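Local coordinates for protein Vlm2 (Streptomyces tsusimaensis, PDB 6ECB) that forms the thioesterase domain of a valinomycin-making non-ribosomal peptide synthetase, processing the depsipeptide chain through acyl-enzyme intermediates, at residues Ile116-Ala121 against Arg231-Pro236; Ile136-Pro141 against Phe240-His245; Val227-Lys232 against Ser254-Tyr259; Asp268-His273 against Ser283-Leu288. All coordinates share one frame; numbering follows the deposited sequence.

Contact 1 of 4, residues Ile116-Ala121 against Arg231-Pro236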
# COMPACT_ATOMS: atom_id res chain seq x y z
N ILE A 116 0.35 4.17 -7.30
CA ILE A 116 0.98 3.11 -8.08
C ILE A 116 -0.09 2.18 -8.64
O ILE A 116 -0.03 1.78 -9.81
CB ILE A 116 2.00 2.34 -7.22
CG1 ILE A 116 3.16 3.26 -6.86
CG2 ILE A 116 2.51 1.13 -8.00
CD1 ILE A 116 4.12 2.65 -5.85
N ALA A 117 -1.07 1.82 -7.81
CA ALA A 117 -2.14 0.92 -8.24
C ALA A 117 -2.93 1.50 -9.40
O ALA A 117 -3.29 0.78 -10.35
CB ALA A 117 -3.05 0.63 -7.06
N PHE A 118 -3.23 2.80 -9.35
CA PHE A 118 -3.94 3.43 -10.47
C PHE A 118 -3.15 3.28 -11.77
O PHE A 118 -3.67 2.82 -12.80
CB PHE A 118 -4.20 4.92 -10.18
CG PHE A 118 -4.90 5.63 -11.32
CD1 PHE A 118 -4.19 6.14 -12.39
CD2 PHE A 118 -6.29 5.72 -11.35
CE1 PHE A 118 -4.85 6.76 -13.46
CE2 PHE A 118 -6.95 6.32 -12.41
CZ PHE A 118 -6.24 6.82 -13.46
N TYR A 119 -1.86 3.62 -11.72
CA TYR A 119 -1.05 3.57 -12.93
C TYR A 119 -0.77 2.13 -13.36
O TYR A 119 -0.73 1.84 -14.57
CB TYR A 119 0.25 4.32 -12.70
CG TYR A 119 0.18 5.79 -13.02
CD1 TYR A 119 -0.23 6.72 -12.08
CD2 TYR A 119 0.59 6.26 -14.26
CE1 TYR A 119 -0.29 8.06 -12.37
CE2 TYR A 119 0.55 7.61 -14.55
CZ TYR A 119 0.10 8.50 -13.60
OH TYR A 119 0.07 9.86 -13.89
N LEU A 120 -0.61 1.22 -12.39
CA LEU A 120 -0.48 -0.21 -12.66
C LEU A 120 -1.69 -0.72 -13.43
O LEU A 120 -1.57 -1.40 -14.47
CB LEU A 120 -0.37 -0.95 -11.30
CG LEU A 120 0.08 -2.36 -11.17
CD1 LEU A 120 0.30 -2.59 -9.67
CD2 LEU A 120 -0.97 -3.24 -11.76
N ALA A 121 -2.88 -0.38 -12.95
CA ALA A 121 -4.10 -0.77 -13.65
C ALA A 121 -4.13 -0.22 -15.07
O ALA A 121 -4.54 -0.93 -16.00
CB ALA A 121 -5.32 -0.32 -12.85
N ARG A 231 -4.97 10.21 -16.87
CA ARG A 231 -5.93 9.70 -17.84
C ARG A 231 -7.07 9.07 -17.05
O ARG A 231 -6.99 8.92 -15.83
CB ARG A 231 -5.28 8.69 -18.80
CG ARG A 231 -4.86 7.39 -18.16
CD ARG A 231 -4.18 6.49 -19.18
NE ARG A 231 -4.98 5.31 -19.50
CZ ARG A 231 -4.54 4.33 -20.29
NH1 ARG A 231 -3.33 4.42 -20.83
NH2 ARG A 231 -5.31 3.27 -20.53
N LYS A 232 -8.15 8.75 -17.74
CA LYS A 232 -9.26 8.10 -17.07
C LYS A 232 -9.08 6.59 -17.14
O LYS A 232 -8.65 6.04 -18.16
CB LYS A 232 -10.60 8.48 -17.67
CG LYS A 232 -10.96 9.96 -17.58
CD LYS A 232 -12.44 10.09 -17.77
CE LYS A 232 -12.93 11.51 -17.81
NZ LYS A 232 -14.39 11.53 -17.59
N LEU A 233 -9.42 5.92 -16.06
CA LEU A 233 -9.28 4.48 -15.95
C LEU A 233 -10.61 3.83 -16.27
O LEU A 233 -11.66 4.24 -15.75
CB LEU A 233 -8.81 4.11 -14.54
CG LEU A 233 -8.59 2.65 -14.26
CD1 LEU A 233 -7.40 2.11 -15.05
CD2 LEU A 233 -8.36 2.46 -12.77
N ASP A 234 -10.59 2.82 -17.14
CA ASP A 234 -11.80 2.23 -17.66
C ASP A 234 -12.23 0.98 -16.90
O ASP A 234 -12.71 0.03 -17.51
CB ASP A 234 -11.59 1.89 -19.14
CG ASP A 234 -12.85 1.42 -19.82
OD1 ASP A 234 -13.89 2.02 -19.56
OD2 ASP A 234 -12.79 0.44 -20.59
N ILE A 235 -11.98 0.92 -15.59
CA ILE A 235 -12.59 -0.07 -14.71
C ILE A 235 -13.14 0.66 -13.50
O ILE A 235 -12.76 1.80 -13.24
CB ILE A 235 -11.57 -1.15 -14.27
CG1 ILE A 235 -10.42 -0.53 -13.46
CG2 ILE A 235 -11.04 -1.91 -15.49
CD1 ILE A 235 -9.39 -1.60 -13.01
N PRO A 236 -14.04 0.04 -12.74
CA PRO A 236 -14.65 0.76 -11.61
C PRO A 236 -13.63 1.03 -10.52
O PRO A 236 -12.76 0.21 -10.25
CB PRO A 236 -15.74 -0.19 -11.11
CG PRO A 236 -15.88 -1.23 -12.15
CD PRO A 236 -14.68 -1.26 -12.97
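F118 and L233 both turn CG away from their own backbone N (chi1 179° and -179°), and these two torsions send the phenyl ring and the isobutyl group past each other in opposite directions. The ring meets the leucine obliquely, CE2 of F118 lying 3.6 Å from CB of L233. One turn further along the helix, the methyl of A121 meets both branches of the same leucine: CD1 of L233 stands 3.9 Å from CB of A121, and its other branch, CD2, is 4.1 Å from that methyl. At the far end of the loop, I235 adds a longer contact, with CD1 4.3 Å from CB of A121. The example is one of helix-to-loop packing by apolar groups, and no hydrogen bond crosses between the two segments. The one polar intrusion is R231 O, which faces the rim of the phenyl ring near its plane, 3.3 Å from CZ of F118. This carbonyl is buried and has no hydrogen-bonding partner in the model, so the weakly positive C-H edge of the ring is probably a welcome neighbour. The R231 side chain instead reaches outward to a salt bridge with D126. Within the alpha/beta-hydrolase fold, the contact seals one flank of helix 112-126: L134 of strand 134-137 touches both F118 and L233, and L125 of the same helix packs on L233 and I235.

Contact 2 of 4, residues Ile136-Pro141 against Phe240-His245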
# COMPACT_ATOMS: atom_id res chain seq x y z
N ILE A 136 -8.90 2.03 -3.86
CA ILE A 136 -8.06 3.08 -3.29
C ILE A 136 -8.34 3.14 -1.79
O ILE A 136 -9.48 3.34 -1.35
CB ILE A 136 -8.32 4.44 -3.95
CG1 ILE A 136 -7.90 4.42 -5.42
CG2 ILE A 136 -7.62 5.56 -3.14
CD1 ILE A 136 -6.43 4.18 -5.66
N LEU A 137 -7.28 3.02 -0.99
CA LEU A 137 -7.39 3.09 0.46
C LEU A 137 -6.89 4.45 0.93
O LEU A 137 -5.69 4.69 1.07
CB LEU A 137 -6.62 1.95 1.11
CG LEU A 137 -7.11 0.55 0.75
CD1 LEU A 137 -6.20 -0.47 1.44
CD2 LEU A 137 -8.56 0.32 1.14
N ASP A 138 -7.84 5.36 1.10
CA ASP A 138 -7.69 6.60 1.85
C ASP A 138 -6.59 7.54 1.35
O ASP A 138 -5.89 8.17 2.16
CB ASP A 138 -7.48 6.28 3.34
CG ASP A 138 -7.78 7.45 4.22
OD1 ASP A 138 -8.78 8.15 3.94
OD2 ASP A 138 -7.04 7.66 5.21
N THR A 139 -6.44 7.69 0.03
CA THR A 139 -5.62 8.76 -0.50
C THR A 139 -6.39 9.44 -1.63
O THR A 139 -6.98 8.74 -2.46
CB THR A 139 -4.23 8.31 -1.04
OG1 THR A 139 -3.50 9.47 -1.47
CG2 THR A 139 -4.33 7.43 -2.21
N PRO A 140 -6.36 10.76 -1.69
CA PRO A 140 -6.85 11.45 -2.89
C PRO A 140 -5.89 11.27 -4.04
O PRO A 140 -4.71 10.90 -3.84
CB PRO A 140 -6.90 12.92 -2.47
CG PRO A 140 -6.60 12.97 -1.03
CD PRO A 140 -5.81 11.72 -0.73
N PRO A 141 -6.29 11.64 -5.24
CA PRO A 141 -5.34 11.55 -6.35
C PRO A 141 -4.20 12.52 -6.21
O PRO A 141 -3.09 12.22 -6.66
CB PRO A 141 -6.21 11.82 -7.60
CG PRO A 141 -7.50 12.27 -7.14
CD PRO A 141 -7.67 11.90 -5.68
N PHE A 240 -12.10 4.10 -0.43
CA PHE A 240 -12.43 3.93 0.98
C PHE A 240 -11.68 5.02 1.72
O PHE A 240 -10.45 5.03 1.70
CB PHE A 240 -12.03 2.53 1.47
CG PHE A 240 -12.80 1.42 0.80
CD1 PHE A 240 -12.38 0.92 -0.44
CD2 PHE A 240 -13.96 0.92 1.36
CE1 PHE A 240 -13.11 -0.06 -1.08
CE2 PHE A 240 -14.70 -0.06 0.72
CZ PHE A 240 -14.26 -0.56 -0.51
N ARG A 241 -12.42 5.93 2.36
CA ARG A 241 -11.80 7.11 2.94
C ARG A 241 -12.16 7.26 4.41
O ARG A 241 -13.33 7.13 4.79
CB ARG A 241 -12.21 8.39 2.19
CG ARG A 241 -13.69 8.55 2.07
CD ARG A 241 -14.10 9.97 1.63
NE ARG A 241 -15.51 10.00 1.26
CZ ARG A 241 -16.03 10.84 0.37
NH1 ARG A 241 -15.28 11.75 -0.24
NH2 ARG A 241 -17.31 10.75 0.08
N THR A 242 -11.14 7.59 5.20
CA THR A 242 -11.36 7.93 6.60
C THR A 242 -11.93 9.35 6.68
O THR A 242 -11.92 10.11 5.70
CB THR A 242 -10.07 7.79 7.41
OG1 THR A 242 -9.04 8.66 6.91
CG2 THR A 242 -9.57 6.35 7.39
N LYS A 243 -12.43 9.69 7.86
CA LYS A 243 -13.21 10.91 8.05
C LYS A 243 -12.61 11.85 9.07
O LYS A 243 -13.32 12.70 9.61
CB LYS A 243 -14.65 10.56 8.41
CG LYS A 243 -15.37 9.73 7.34
CD LYS A 243 -15.21 10.30 5.90
CE LYS A 243 -15.76 11.73 5.76
NZ LYS A 243 -17.22 11.81 6.05
N ASN A 244 -11.31 11.78 9.31
CA ASN A 244 -10.65 12.68 10.24
C ASN A 244 -9.55 13.48 9.56
O ASN A 244 -8.60 13.91 10.20
CB ASN A 244 -10.09 11.89 11.42
CG ASN A 244 -11.16 11.21 12.19
OD1 ASN A 244 -12.08 11.85 12.68
ND2 ASN A 244 -11.10 9.88 12.26
N HIS A 245 -9.67 13.67 8.24
CA HIS A 245 -8.70 14.49 7.53
C HIS A 245 -8.97 15.96 7.76
O HIS A 245 -10.10 16.38 8.01
CB HIS A 245 -8.76 14.21 6.02
CG HIS A 245 -8.38 12.83 5.63
ND1 HIS A 245 -7.07 12.39 5.62
CD2 HIS A 245 -9.13 11.77 5.23
CE1 HIS A 245 -7.03 11.14 5.20
NE2 HIS A 245 -8.27 10.74 4.98
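L137 lays its CD2 branch against the root of F240, 4.1 Å from CB of F240, the two side chains sharing one face of two neighbouring parallel strands. Beneath them the strands are joined by backbone bonds of unequal quality. F240 N donates to I136 O at 2.9 Å in an almost straight line (179°), whereas the bond from D138 N to F240 O is weak and bent. Just past this bridge both chains leave the sheet, and D138 swings its carboxylate over to the other loop. In the alpha/beta-hydrolase fold such strand ends carry active-site groups, and D138 has the position of the acid in a probable Ser-His-Asp triad. Several donors grip it. T242 N approaches OD1 of D138 at 2.7 Å from well above the carboxylate plane, while H245 NE2 reaches the same oxygen at 2.8 Å from the opposite face, on the syn side but tilted from the carboxylate plane, with OD1 lying in the imidazole plane. T242 OG1, set between its backbone N and carbonyl carbon by a chi1 of 60°, donates to OD2 of D138 at 2.8 Å, again on the syn side. Held by both oxygens, the carboxylate is restrained in its rotation, its plane turned 40° from the H245 ring. OD2 of D138 also accepts a bond from H273 ND1, and F253 and M276 touch the side chain of D138.

Contact 3 of 4, residues Val227-Lys232 against Ser254-Tyr259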
# COMPACT_ATOMS: atom_id res chain seq x y z
N VAL A 227 2.99 11.69 -9.73
CA VAL A 227 2.12 10.60 -9.31
C VAL A 227 0.64 10.92 -9.53
O VAL A 227 -0.19 10.01 -9.47
CB VAL A 227 2.35 10.18 -7.84
CG1 VAL A 227 3.85 9.98 -7.55
CG2 VAL A 227 1.76 11.17 -6.87
N LEU A 228 0.30 12.16 -9.82
CA LEU A 228 -1.09 12.51 -10.11
C LEU A 228 -1.60 11.72 -11.31
O LEU A 228 -0.91 11.65 -12.34
CB LEU A 228 -1.20 14.01 -10.38
CG LEU A 228 -2.64 14.52 -10.59
CD1 LEU A 228 -3.36 14.58 -9.25
CD2 LEU A 228 -2.63 15.88 -11.27
N PRO A 229 -2.77 11.10 -11.23
CA PRO A 229 -3.35 10.48 -12.42
C PRO A 229 -3.48 11.48 -13.56
O PRO A 229 -3.69 12.67 -13.34
CB PRO A 229 -4.72 9.99 -11.93
CG PRO A 229 -4.51 9.72 -10.48
CD PRO A 229 -3.54 10.78 -10.02
N GLN A 230 -3.35 10.99 -14.78
CA GLN A 230 -3.38 11.85 -15.96
C GLN A 230 -4.22 11.28 -17.10
O GLN A 230 -4.15 11.81 -18.21
CB GLN A 230 -1.96 12.09 -16.50
CG GLN A 230 -1.10 13.00 -15.65
CD GLN A 230 -1.64 14.41 -15.54
OE1 GLN A 230 -2.62 14.78 -16.20
NE2 GLN A 230 -1.01 15.21 -14.69
N ARG A 231 -4.97 10.21 -16.87
CA ARG A 231 -5.93 9.70 -17.84
C ARG A 231 -7.07 9.07 -17.05
O ARG A 231 -6.99 8.92 -15.83
CB ARG A 231 -5.28 8.69 -18.80
CG ARG A 231 -4.86 7.39 -18.16
CD ARG A 231 -4.18 6.49 -19.18
NE ARG A 231 -4.98 5.31 -19.50
CZ ARG A 231 -4.54 4.33 -20.29
NH1 ARG A 231 -3.33 4.42 -20.83
NH2 ARG A 231 -5.31 3.27 -20.53
N LYS A 232 -8.15 8.75 -17.74
CA LYS A 232 -9.26 8.10 -17.07
C LYS A 232 -9.08 6.59 -17.14
O LYS A 232 -8.65 6.04 -18.16
CB LYS A 232 -10.60 8.48 -17.67
CG LYS A 232 -10.96 9.96 -17.58
CD LYS A 232 -12.44 10.09 -17.77
CE LYS A 232 -12.93 11.51 -17.81
NZ LYS A 232 -14.39 11.53 -17.59
N SER A 254 -12.99 13.64 -3.82
CA SER A 254 -13.96 13.55 -4.91
C SER A 254 -13.29 13.61 -6.27
O SER A 254 -13.88 13.16 -7.27
CB SER A 254 -15.00 14.65 -4.76
OG SER A 254 -14.45 15.95 -5.01
N ALA A 255 -12.08 14.15 -6.35
CA ALA A 255 -11.38 14.22 -7.63
C ALA A 255 -11.06 12.85 -8.21
O ALA A 255 -10.68 12.79 -9.38
CB ALA A 255 -10.12 15.08 -7.46
N TRP A 256 -11.20 11.74 -7.46
CA TRP A 256 -11.07 10.44 -8.11
C TRP A 256 -12.02 10.31 -9.29
O TRP A 256 -11.70 9.63 -10.26
CB TRP A 256 -11.28 9.25 -7.16
CG TRP A 256 -10.04 8.96 -6.40
CD1 TRP A 256 -9.84 9.11 -5.06
CD2 TRP A 256 -8.80 8.49 -6.94
NE1 TRP A 256 -8.55 8.77 -4.73
CE2 TRP A 256 -7.88 8.39 -5.86
CE3 TRP A 256 -8.37 8.14 -8.23
CZ2 TRP A 256 -6.56 7.99 -6.04
CZ3 TRP A 256 -7.06 7.75 -8.40
CH2 TRP A 256 -6.18 7.67 -7.31
N GLU A 257 -13.16 11.00 -9.23
CA GLU A 257 -14.10 10.95 -10.35
C GLU A 257 -13.52 11.54 -11.63
O GLU A 257 -13.92 11.13 -12.74
CB GLU A 257 -15.40 11.64 -9.94
CG GLU A 257 -16.49 11.50 -10.98
CD GLU A 257 -17.91 11.65 -10.43
OE1 GLU A 257 -18.07 11.92 -9.21
OE2 GLU A 257 -18.85 11.50 -11.24
N ASN A 258 -12.55 12.45 -11.52
CA ASN A 258 -11.88 12.98 -12.70
C ASN A 258 -11.26 11.87 -13.53
O ASN A 258 -11.07 12.02 -14.74
CB ASN A 258 -10.73 13.92 -12.33
CG ASN A 258 -11.15 15.13 -11.55
OD1 ASN A 258 -12.31 15.32 -11.20
ND2 ASN A 258 -10.17 16.00 -11.28
N TYR A 259 -10.85 10.79 -12.86
CA TYR A 259 -10.00 9.75 -13.43
C TYR A 259 -10.75 8.45 -13.61
O TYR A 259 -10.14 7.40 -13.80
CB TYR A 259 -8.75 9.57 -12.53
CG TYR A 259 -8.10 10.91 -12.31
CD1 TYR A 259 -7.54 11.61 -13.37
CD2 TYR A 259 -8.09 11.51 -11.05
CE1 TYR A 259 -6.99 12.89 -13.19
CE2 TYR A 259 -7.56 12.78 -10.88
CZ TYR A 259 -7.00 13.45 -11.92
OH TYR A 259 -6.49 14.73 -11.72
O HOH W 1 -5.04 15.46 -13.79
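P229 sits over one face of the Y259 ring in a CH-pi contact: CB of P229 is 3.6 Å from the ring centroid and only 15° off the ring normal. The tyrosine's opposite face is occupied by CB of the preceding residue, N258, so the ring is sandwiched between aliphatic carbons. Its chi1 of -52° places CG opposite the carbonyl carbon and turns one ring face toward P229. The proline works in two directions, for its CG also lies 3.8 Å from CZ3 of W256, a tryptophan whose NE1 is bonded to T139 O. P141 touches P229, W256 and Y259, and F118 packs on P229 and Y259. In contrast to this compact patch, K232 lies at the exposed rim. It runs extended beyond CG, its CG, CD and CE passing the carbonyl of N258, with CG of K232 3.5 Å from N258 O; CA of K232 makes a C-H...O contact of 3.5 Å with Y259 O. The methyls of L228 come no nearer than 4.0 Å to OH of Y259. A water fills in between the hydroxyl and the loop: it donates to P229 O at 3.1 Å and is hydrogen-bonded to Y259 OH at 2.6 Å. With no direct hydrogen bond between the two segments, cohesion comes largely from proline-aromatic dispersion and the water bridge. That chemistry implies a ring fixed in tilt by its faces and tethered at its phenolic end through solvent.

Contact 4 of 4, residues Asp268-His273 against Ser283-Leu288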
# COMPACT_ATOMS: atom_id res chain seq x y z
N ASP A 268 -17.13 5.51 3.34
CA ASP A 268 -16.49 6.02 4.54
C ASP A 268 -16.03 4.84 5.40
O ASP A 268 -16.76 3.85 5.55
CB ASP A 268 -17.46 6.89 5.35
CG ASP A 268 -17.76 8.24 4.69
OD1 ASP A 268 -17.17 8.61 3.67
OD2 ASP A 268 -18.61 8.96 5.24
N ILE A 269 -14.83 4.95 5.98
CA ILE A 269 -14.30 3.92 6.87
C ILE A 269 -13.83 4.56 8.17
O ILE A 269 -13.50 5.76 8.21
CB ILE A 269 -13.15 3.13 6.21
CG1 ILE A 269 -12.08 4.06 5.61
CG2 ILE A 269 -13.70 2.22 5.11
CD1 ILE A 269 -10.77 3.38 5.22
N PRO A 270 -13.75 3.78 9.25
CA PRO A 270 -13.28 4.32 10.52
C PRO A 270 -11.76 4.44 10.57
O PRO A 270 -11.03 3.92 9.73
CB PRO A 270 -13.77 3.29 11.55
CG PRO A 270 -13.71 2.01 10.80
CD PRO A 270 -14.13 2.36 9.36
N GLY A 271 -11.30 5.08 11.64
CA GLY A 271 -9.89 5.27 11.85
C GLY A 271 -9.40 6.57 11.23
O GLY A 271 -10.18 7.42 10.79
N ASP A 272 -8.08 6.70 11.20
CA ASP A 272 -7.48 7.74 10.38
C ASP A 272 -6.43 7.12 9.47
O ASP A 272 -6.33 5.89 9.38
CB ASP A 272 -6.89 8.86 11.25
CG ASP A 272 -5.80 8.38 12.17
OD1 ASP A 272 -4.93 7.60 11.70
OD2 ASP A 272 -5.81 8.80 13.34
N HIS A 273 -5.64 7.94 8.77
CA HIS A 273 -4.90 7.42 7.62
C HIS A 273 -3.94 6.31 8.03
O HIS A 273 -3.74 5.34 7.29
CB HIS A 273 -4.13 8.56 6.94
CG HIS A 273 -3.46 8.16 5.66
ND1 HIS A 273 -4.17 7.80 4.53
CD2 HIS A 273 -2.15 8.08 5.31
CE1 HIS A 273 -3.33 7.50 3.56
NE2 HIS A 273 -2.10 7.68 4.00
N SER A 283 -10.47 -4.23 11.12
CA SER A 283 -11.54 -5.22 10.99
C SER A 283 -12.78 -4.62 10.34
O SER A 283 -13.48 -5.30 9.58
CB SER A 283 -11.90 -5.82 12.36
OG SER A 283 -12.44 -4.85 13.24
N GLU A 284 -13.08 -3.35 10.64
CA GLU A 284 -14.24 -2.71 10.03
C GLU A 284 -13.95 -2.32 8.58
O GLU A 284 -14.83 -2.40 7.72
CB GLU A 284 -14.67 -1.49 10.84
CG GLU A 284 -16.06 -1.00 10.48
CD GLU A 284 -16.62 -0.01 11.49
OE1 GLU A 284 -16.15 -0.02 12.65
OE2 GLU A 284 -17.52 0.77 11.12
N VAL A 285 -12.71 -1.88 8.31
CA VAL A 285 -12.30 -1.64 6.93
C VAL A 285 -12.47 -2.91 6.11
O VAL A 285 -13.03 -2.88 5.00
CB VAL A 285 -10.84 -1.17 6.89
CG1 VAL A 285 -10.35 -1.04 5.46
CG2 VAL A 285 -10.68 0.15 7.65
N ALA A 286 -12.02 -4.04 6.64
CA ALA A 286 -12.15 -5.32 5.95
C ALA A 286 -13.62 -5.67 5.70
O ALA A 286 -13.97 -6.13 4.61
CB ALA A 286 -11.48 -6.44 6.76
N GLN A 287 -14.48 -5.48 6.71
CA GLN A 287 -15.90 -5.77 6.55
C GLN A 287 -16.50 -4.95 5.42
O GLN A 287 -17.33 -5.46 4.65
CB GLN A 287 -16.62 -5.49 7.87
CG GLN A 287 -18.12 -5.63 7.84
CD GLN A 287 -18.72 -5.56 9.25
OE1 GLN A 287 -18.28 -6.26 10.17
NE2 GLN A 287 -19.73 -4.70 9.42
N LEU A 288 -16.08 -3.69 5.29
CA LEU A 288 -16.61 -2.82 4.24
C LEU A 288 -16.06 -3.19 2.87
O LEU A 288 -16.79 -3.12 1.87
CB LEU A 288 -16.31 -1.36 4.60
CG LEU A 288 -17.20 -0.86 5.74
CD1 LEU A 288 -16.67 0.41 6.37
CD2 LEU A 288 -18.60 -0.63 5.23
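I269 and L288 meet through their branch methyls, CG2 of I269 lying 3.7 Å from CD1 of L288. That leucine methyl also touches the main chain, 3.5 Å from D268 O. A turn earlier in the helix, CG2 of V285 comes within 4.0 Å of CD1 of I269. P270 completes the first shell by resting on E284: CG of P270 is 3.6 Å from CB of E284 and equally close to its carboxylate carbon CD. The glutamate's extended chain, started by a chi1 of -165°, passes obliquely across the proline ring, which thus meets both the methylenes and the carboxylate end. Further out, backbone bonding between I269 and R241 ties the loop to the neighbouring strand, and D268 forms salt bridges with R241 and K243. V285 is backed by L57 of helix 55-60. Beyond P270 the chain turns away from the helix toward H273, whose ring stacks on H110 and touches S111. Residues 268-273 open the loop between the last strand and the last helix of an alpha/beta hydrolase, the usual place of the catalytic histidine; H273 probably fills that role in a Ser-His-Asp triad.

Overall arrangement
Contacts 1 and 2 are buried, contacts 3 and 4 only partly so, yet chemistry does not simply follow burial. Contacts 1 and 4 each pack a helix on a loop with no hydrogen bond across; contact 3 adds a CH-pi contact and a water bridge; contact 2 alone has hydrogen bonds directly between its segments. Contacts 1 and 3 share R231 and K232 and together bind one loop to helix 112-126 and to 254-259, touching through Y119 OH to L228 O and L233 N to Y259 O. Contacts 2 and 4 lie at neighbouring strand ends, their centres about 10 Å apart, and bring the acid and histidine of the probable triad together. Contacts 3 and 4 stay apart, nearest atoms about 10 Å.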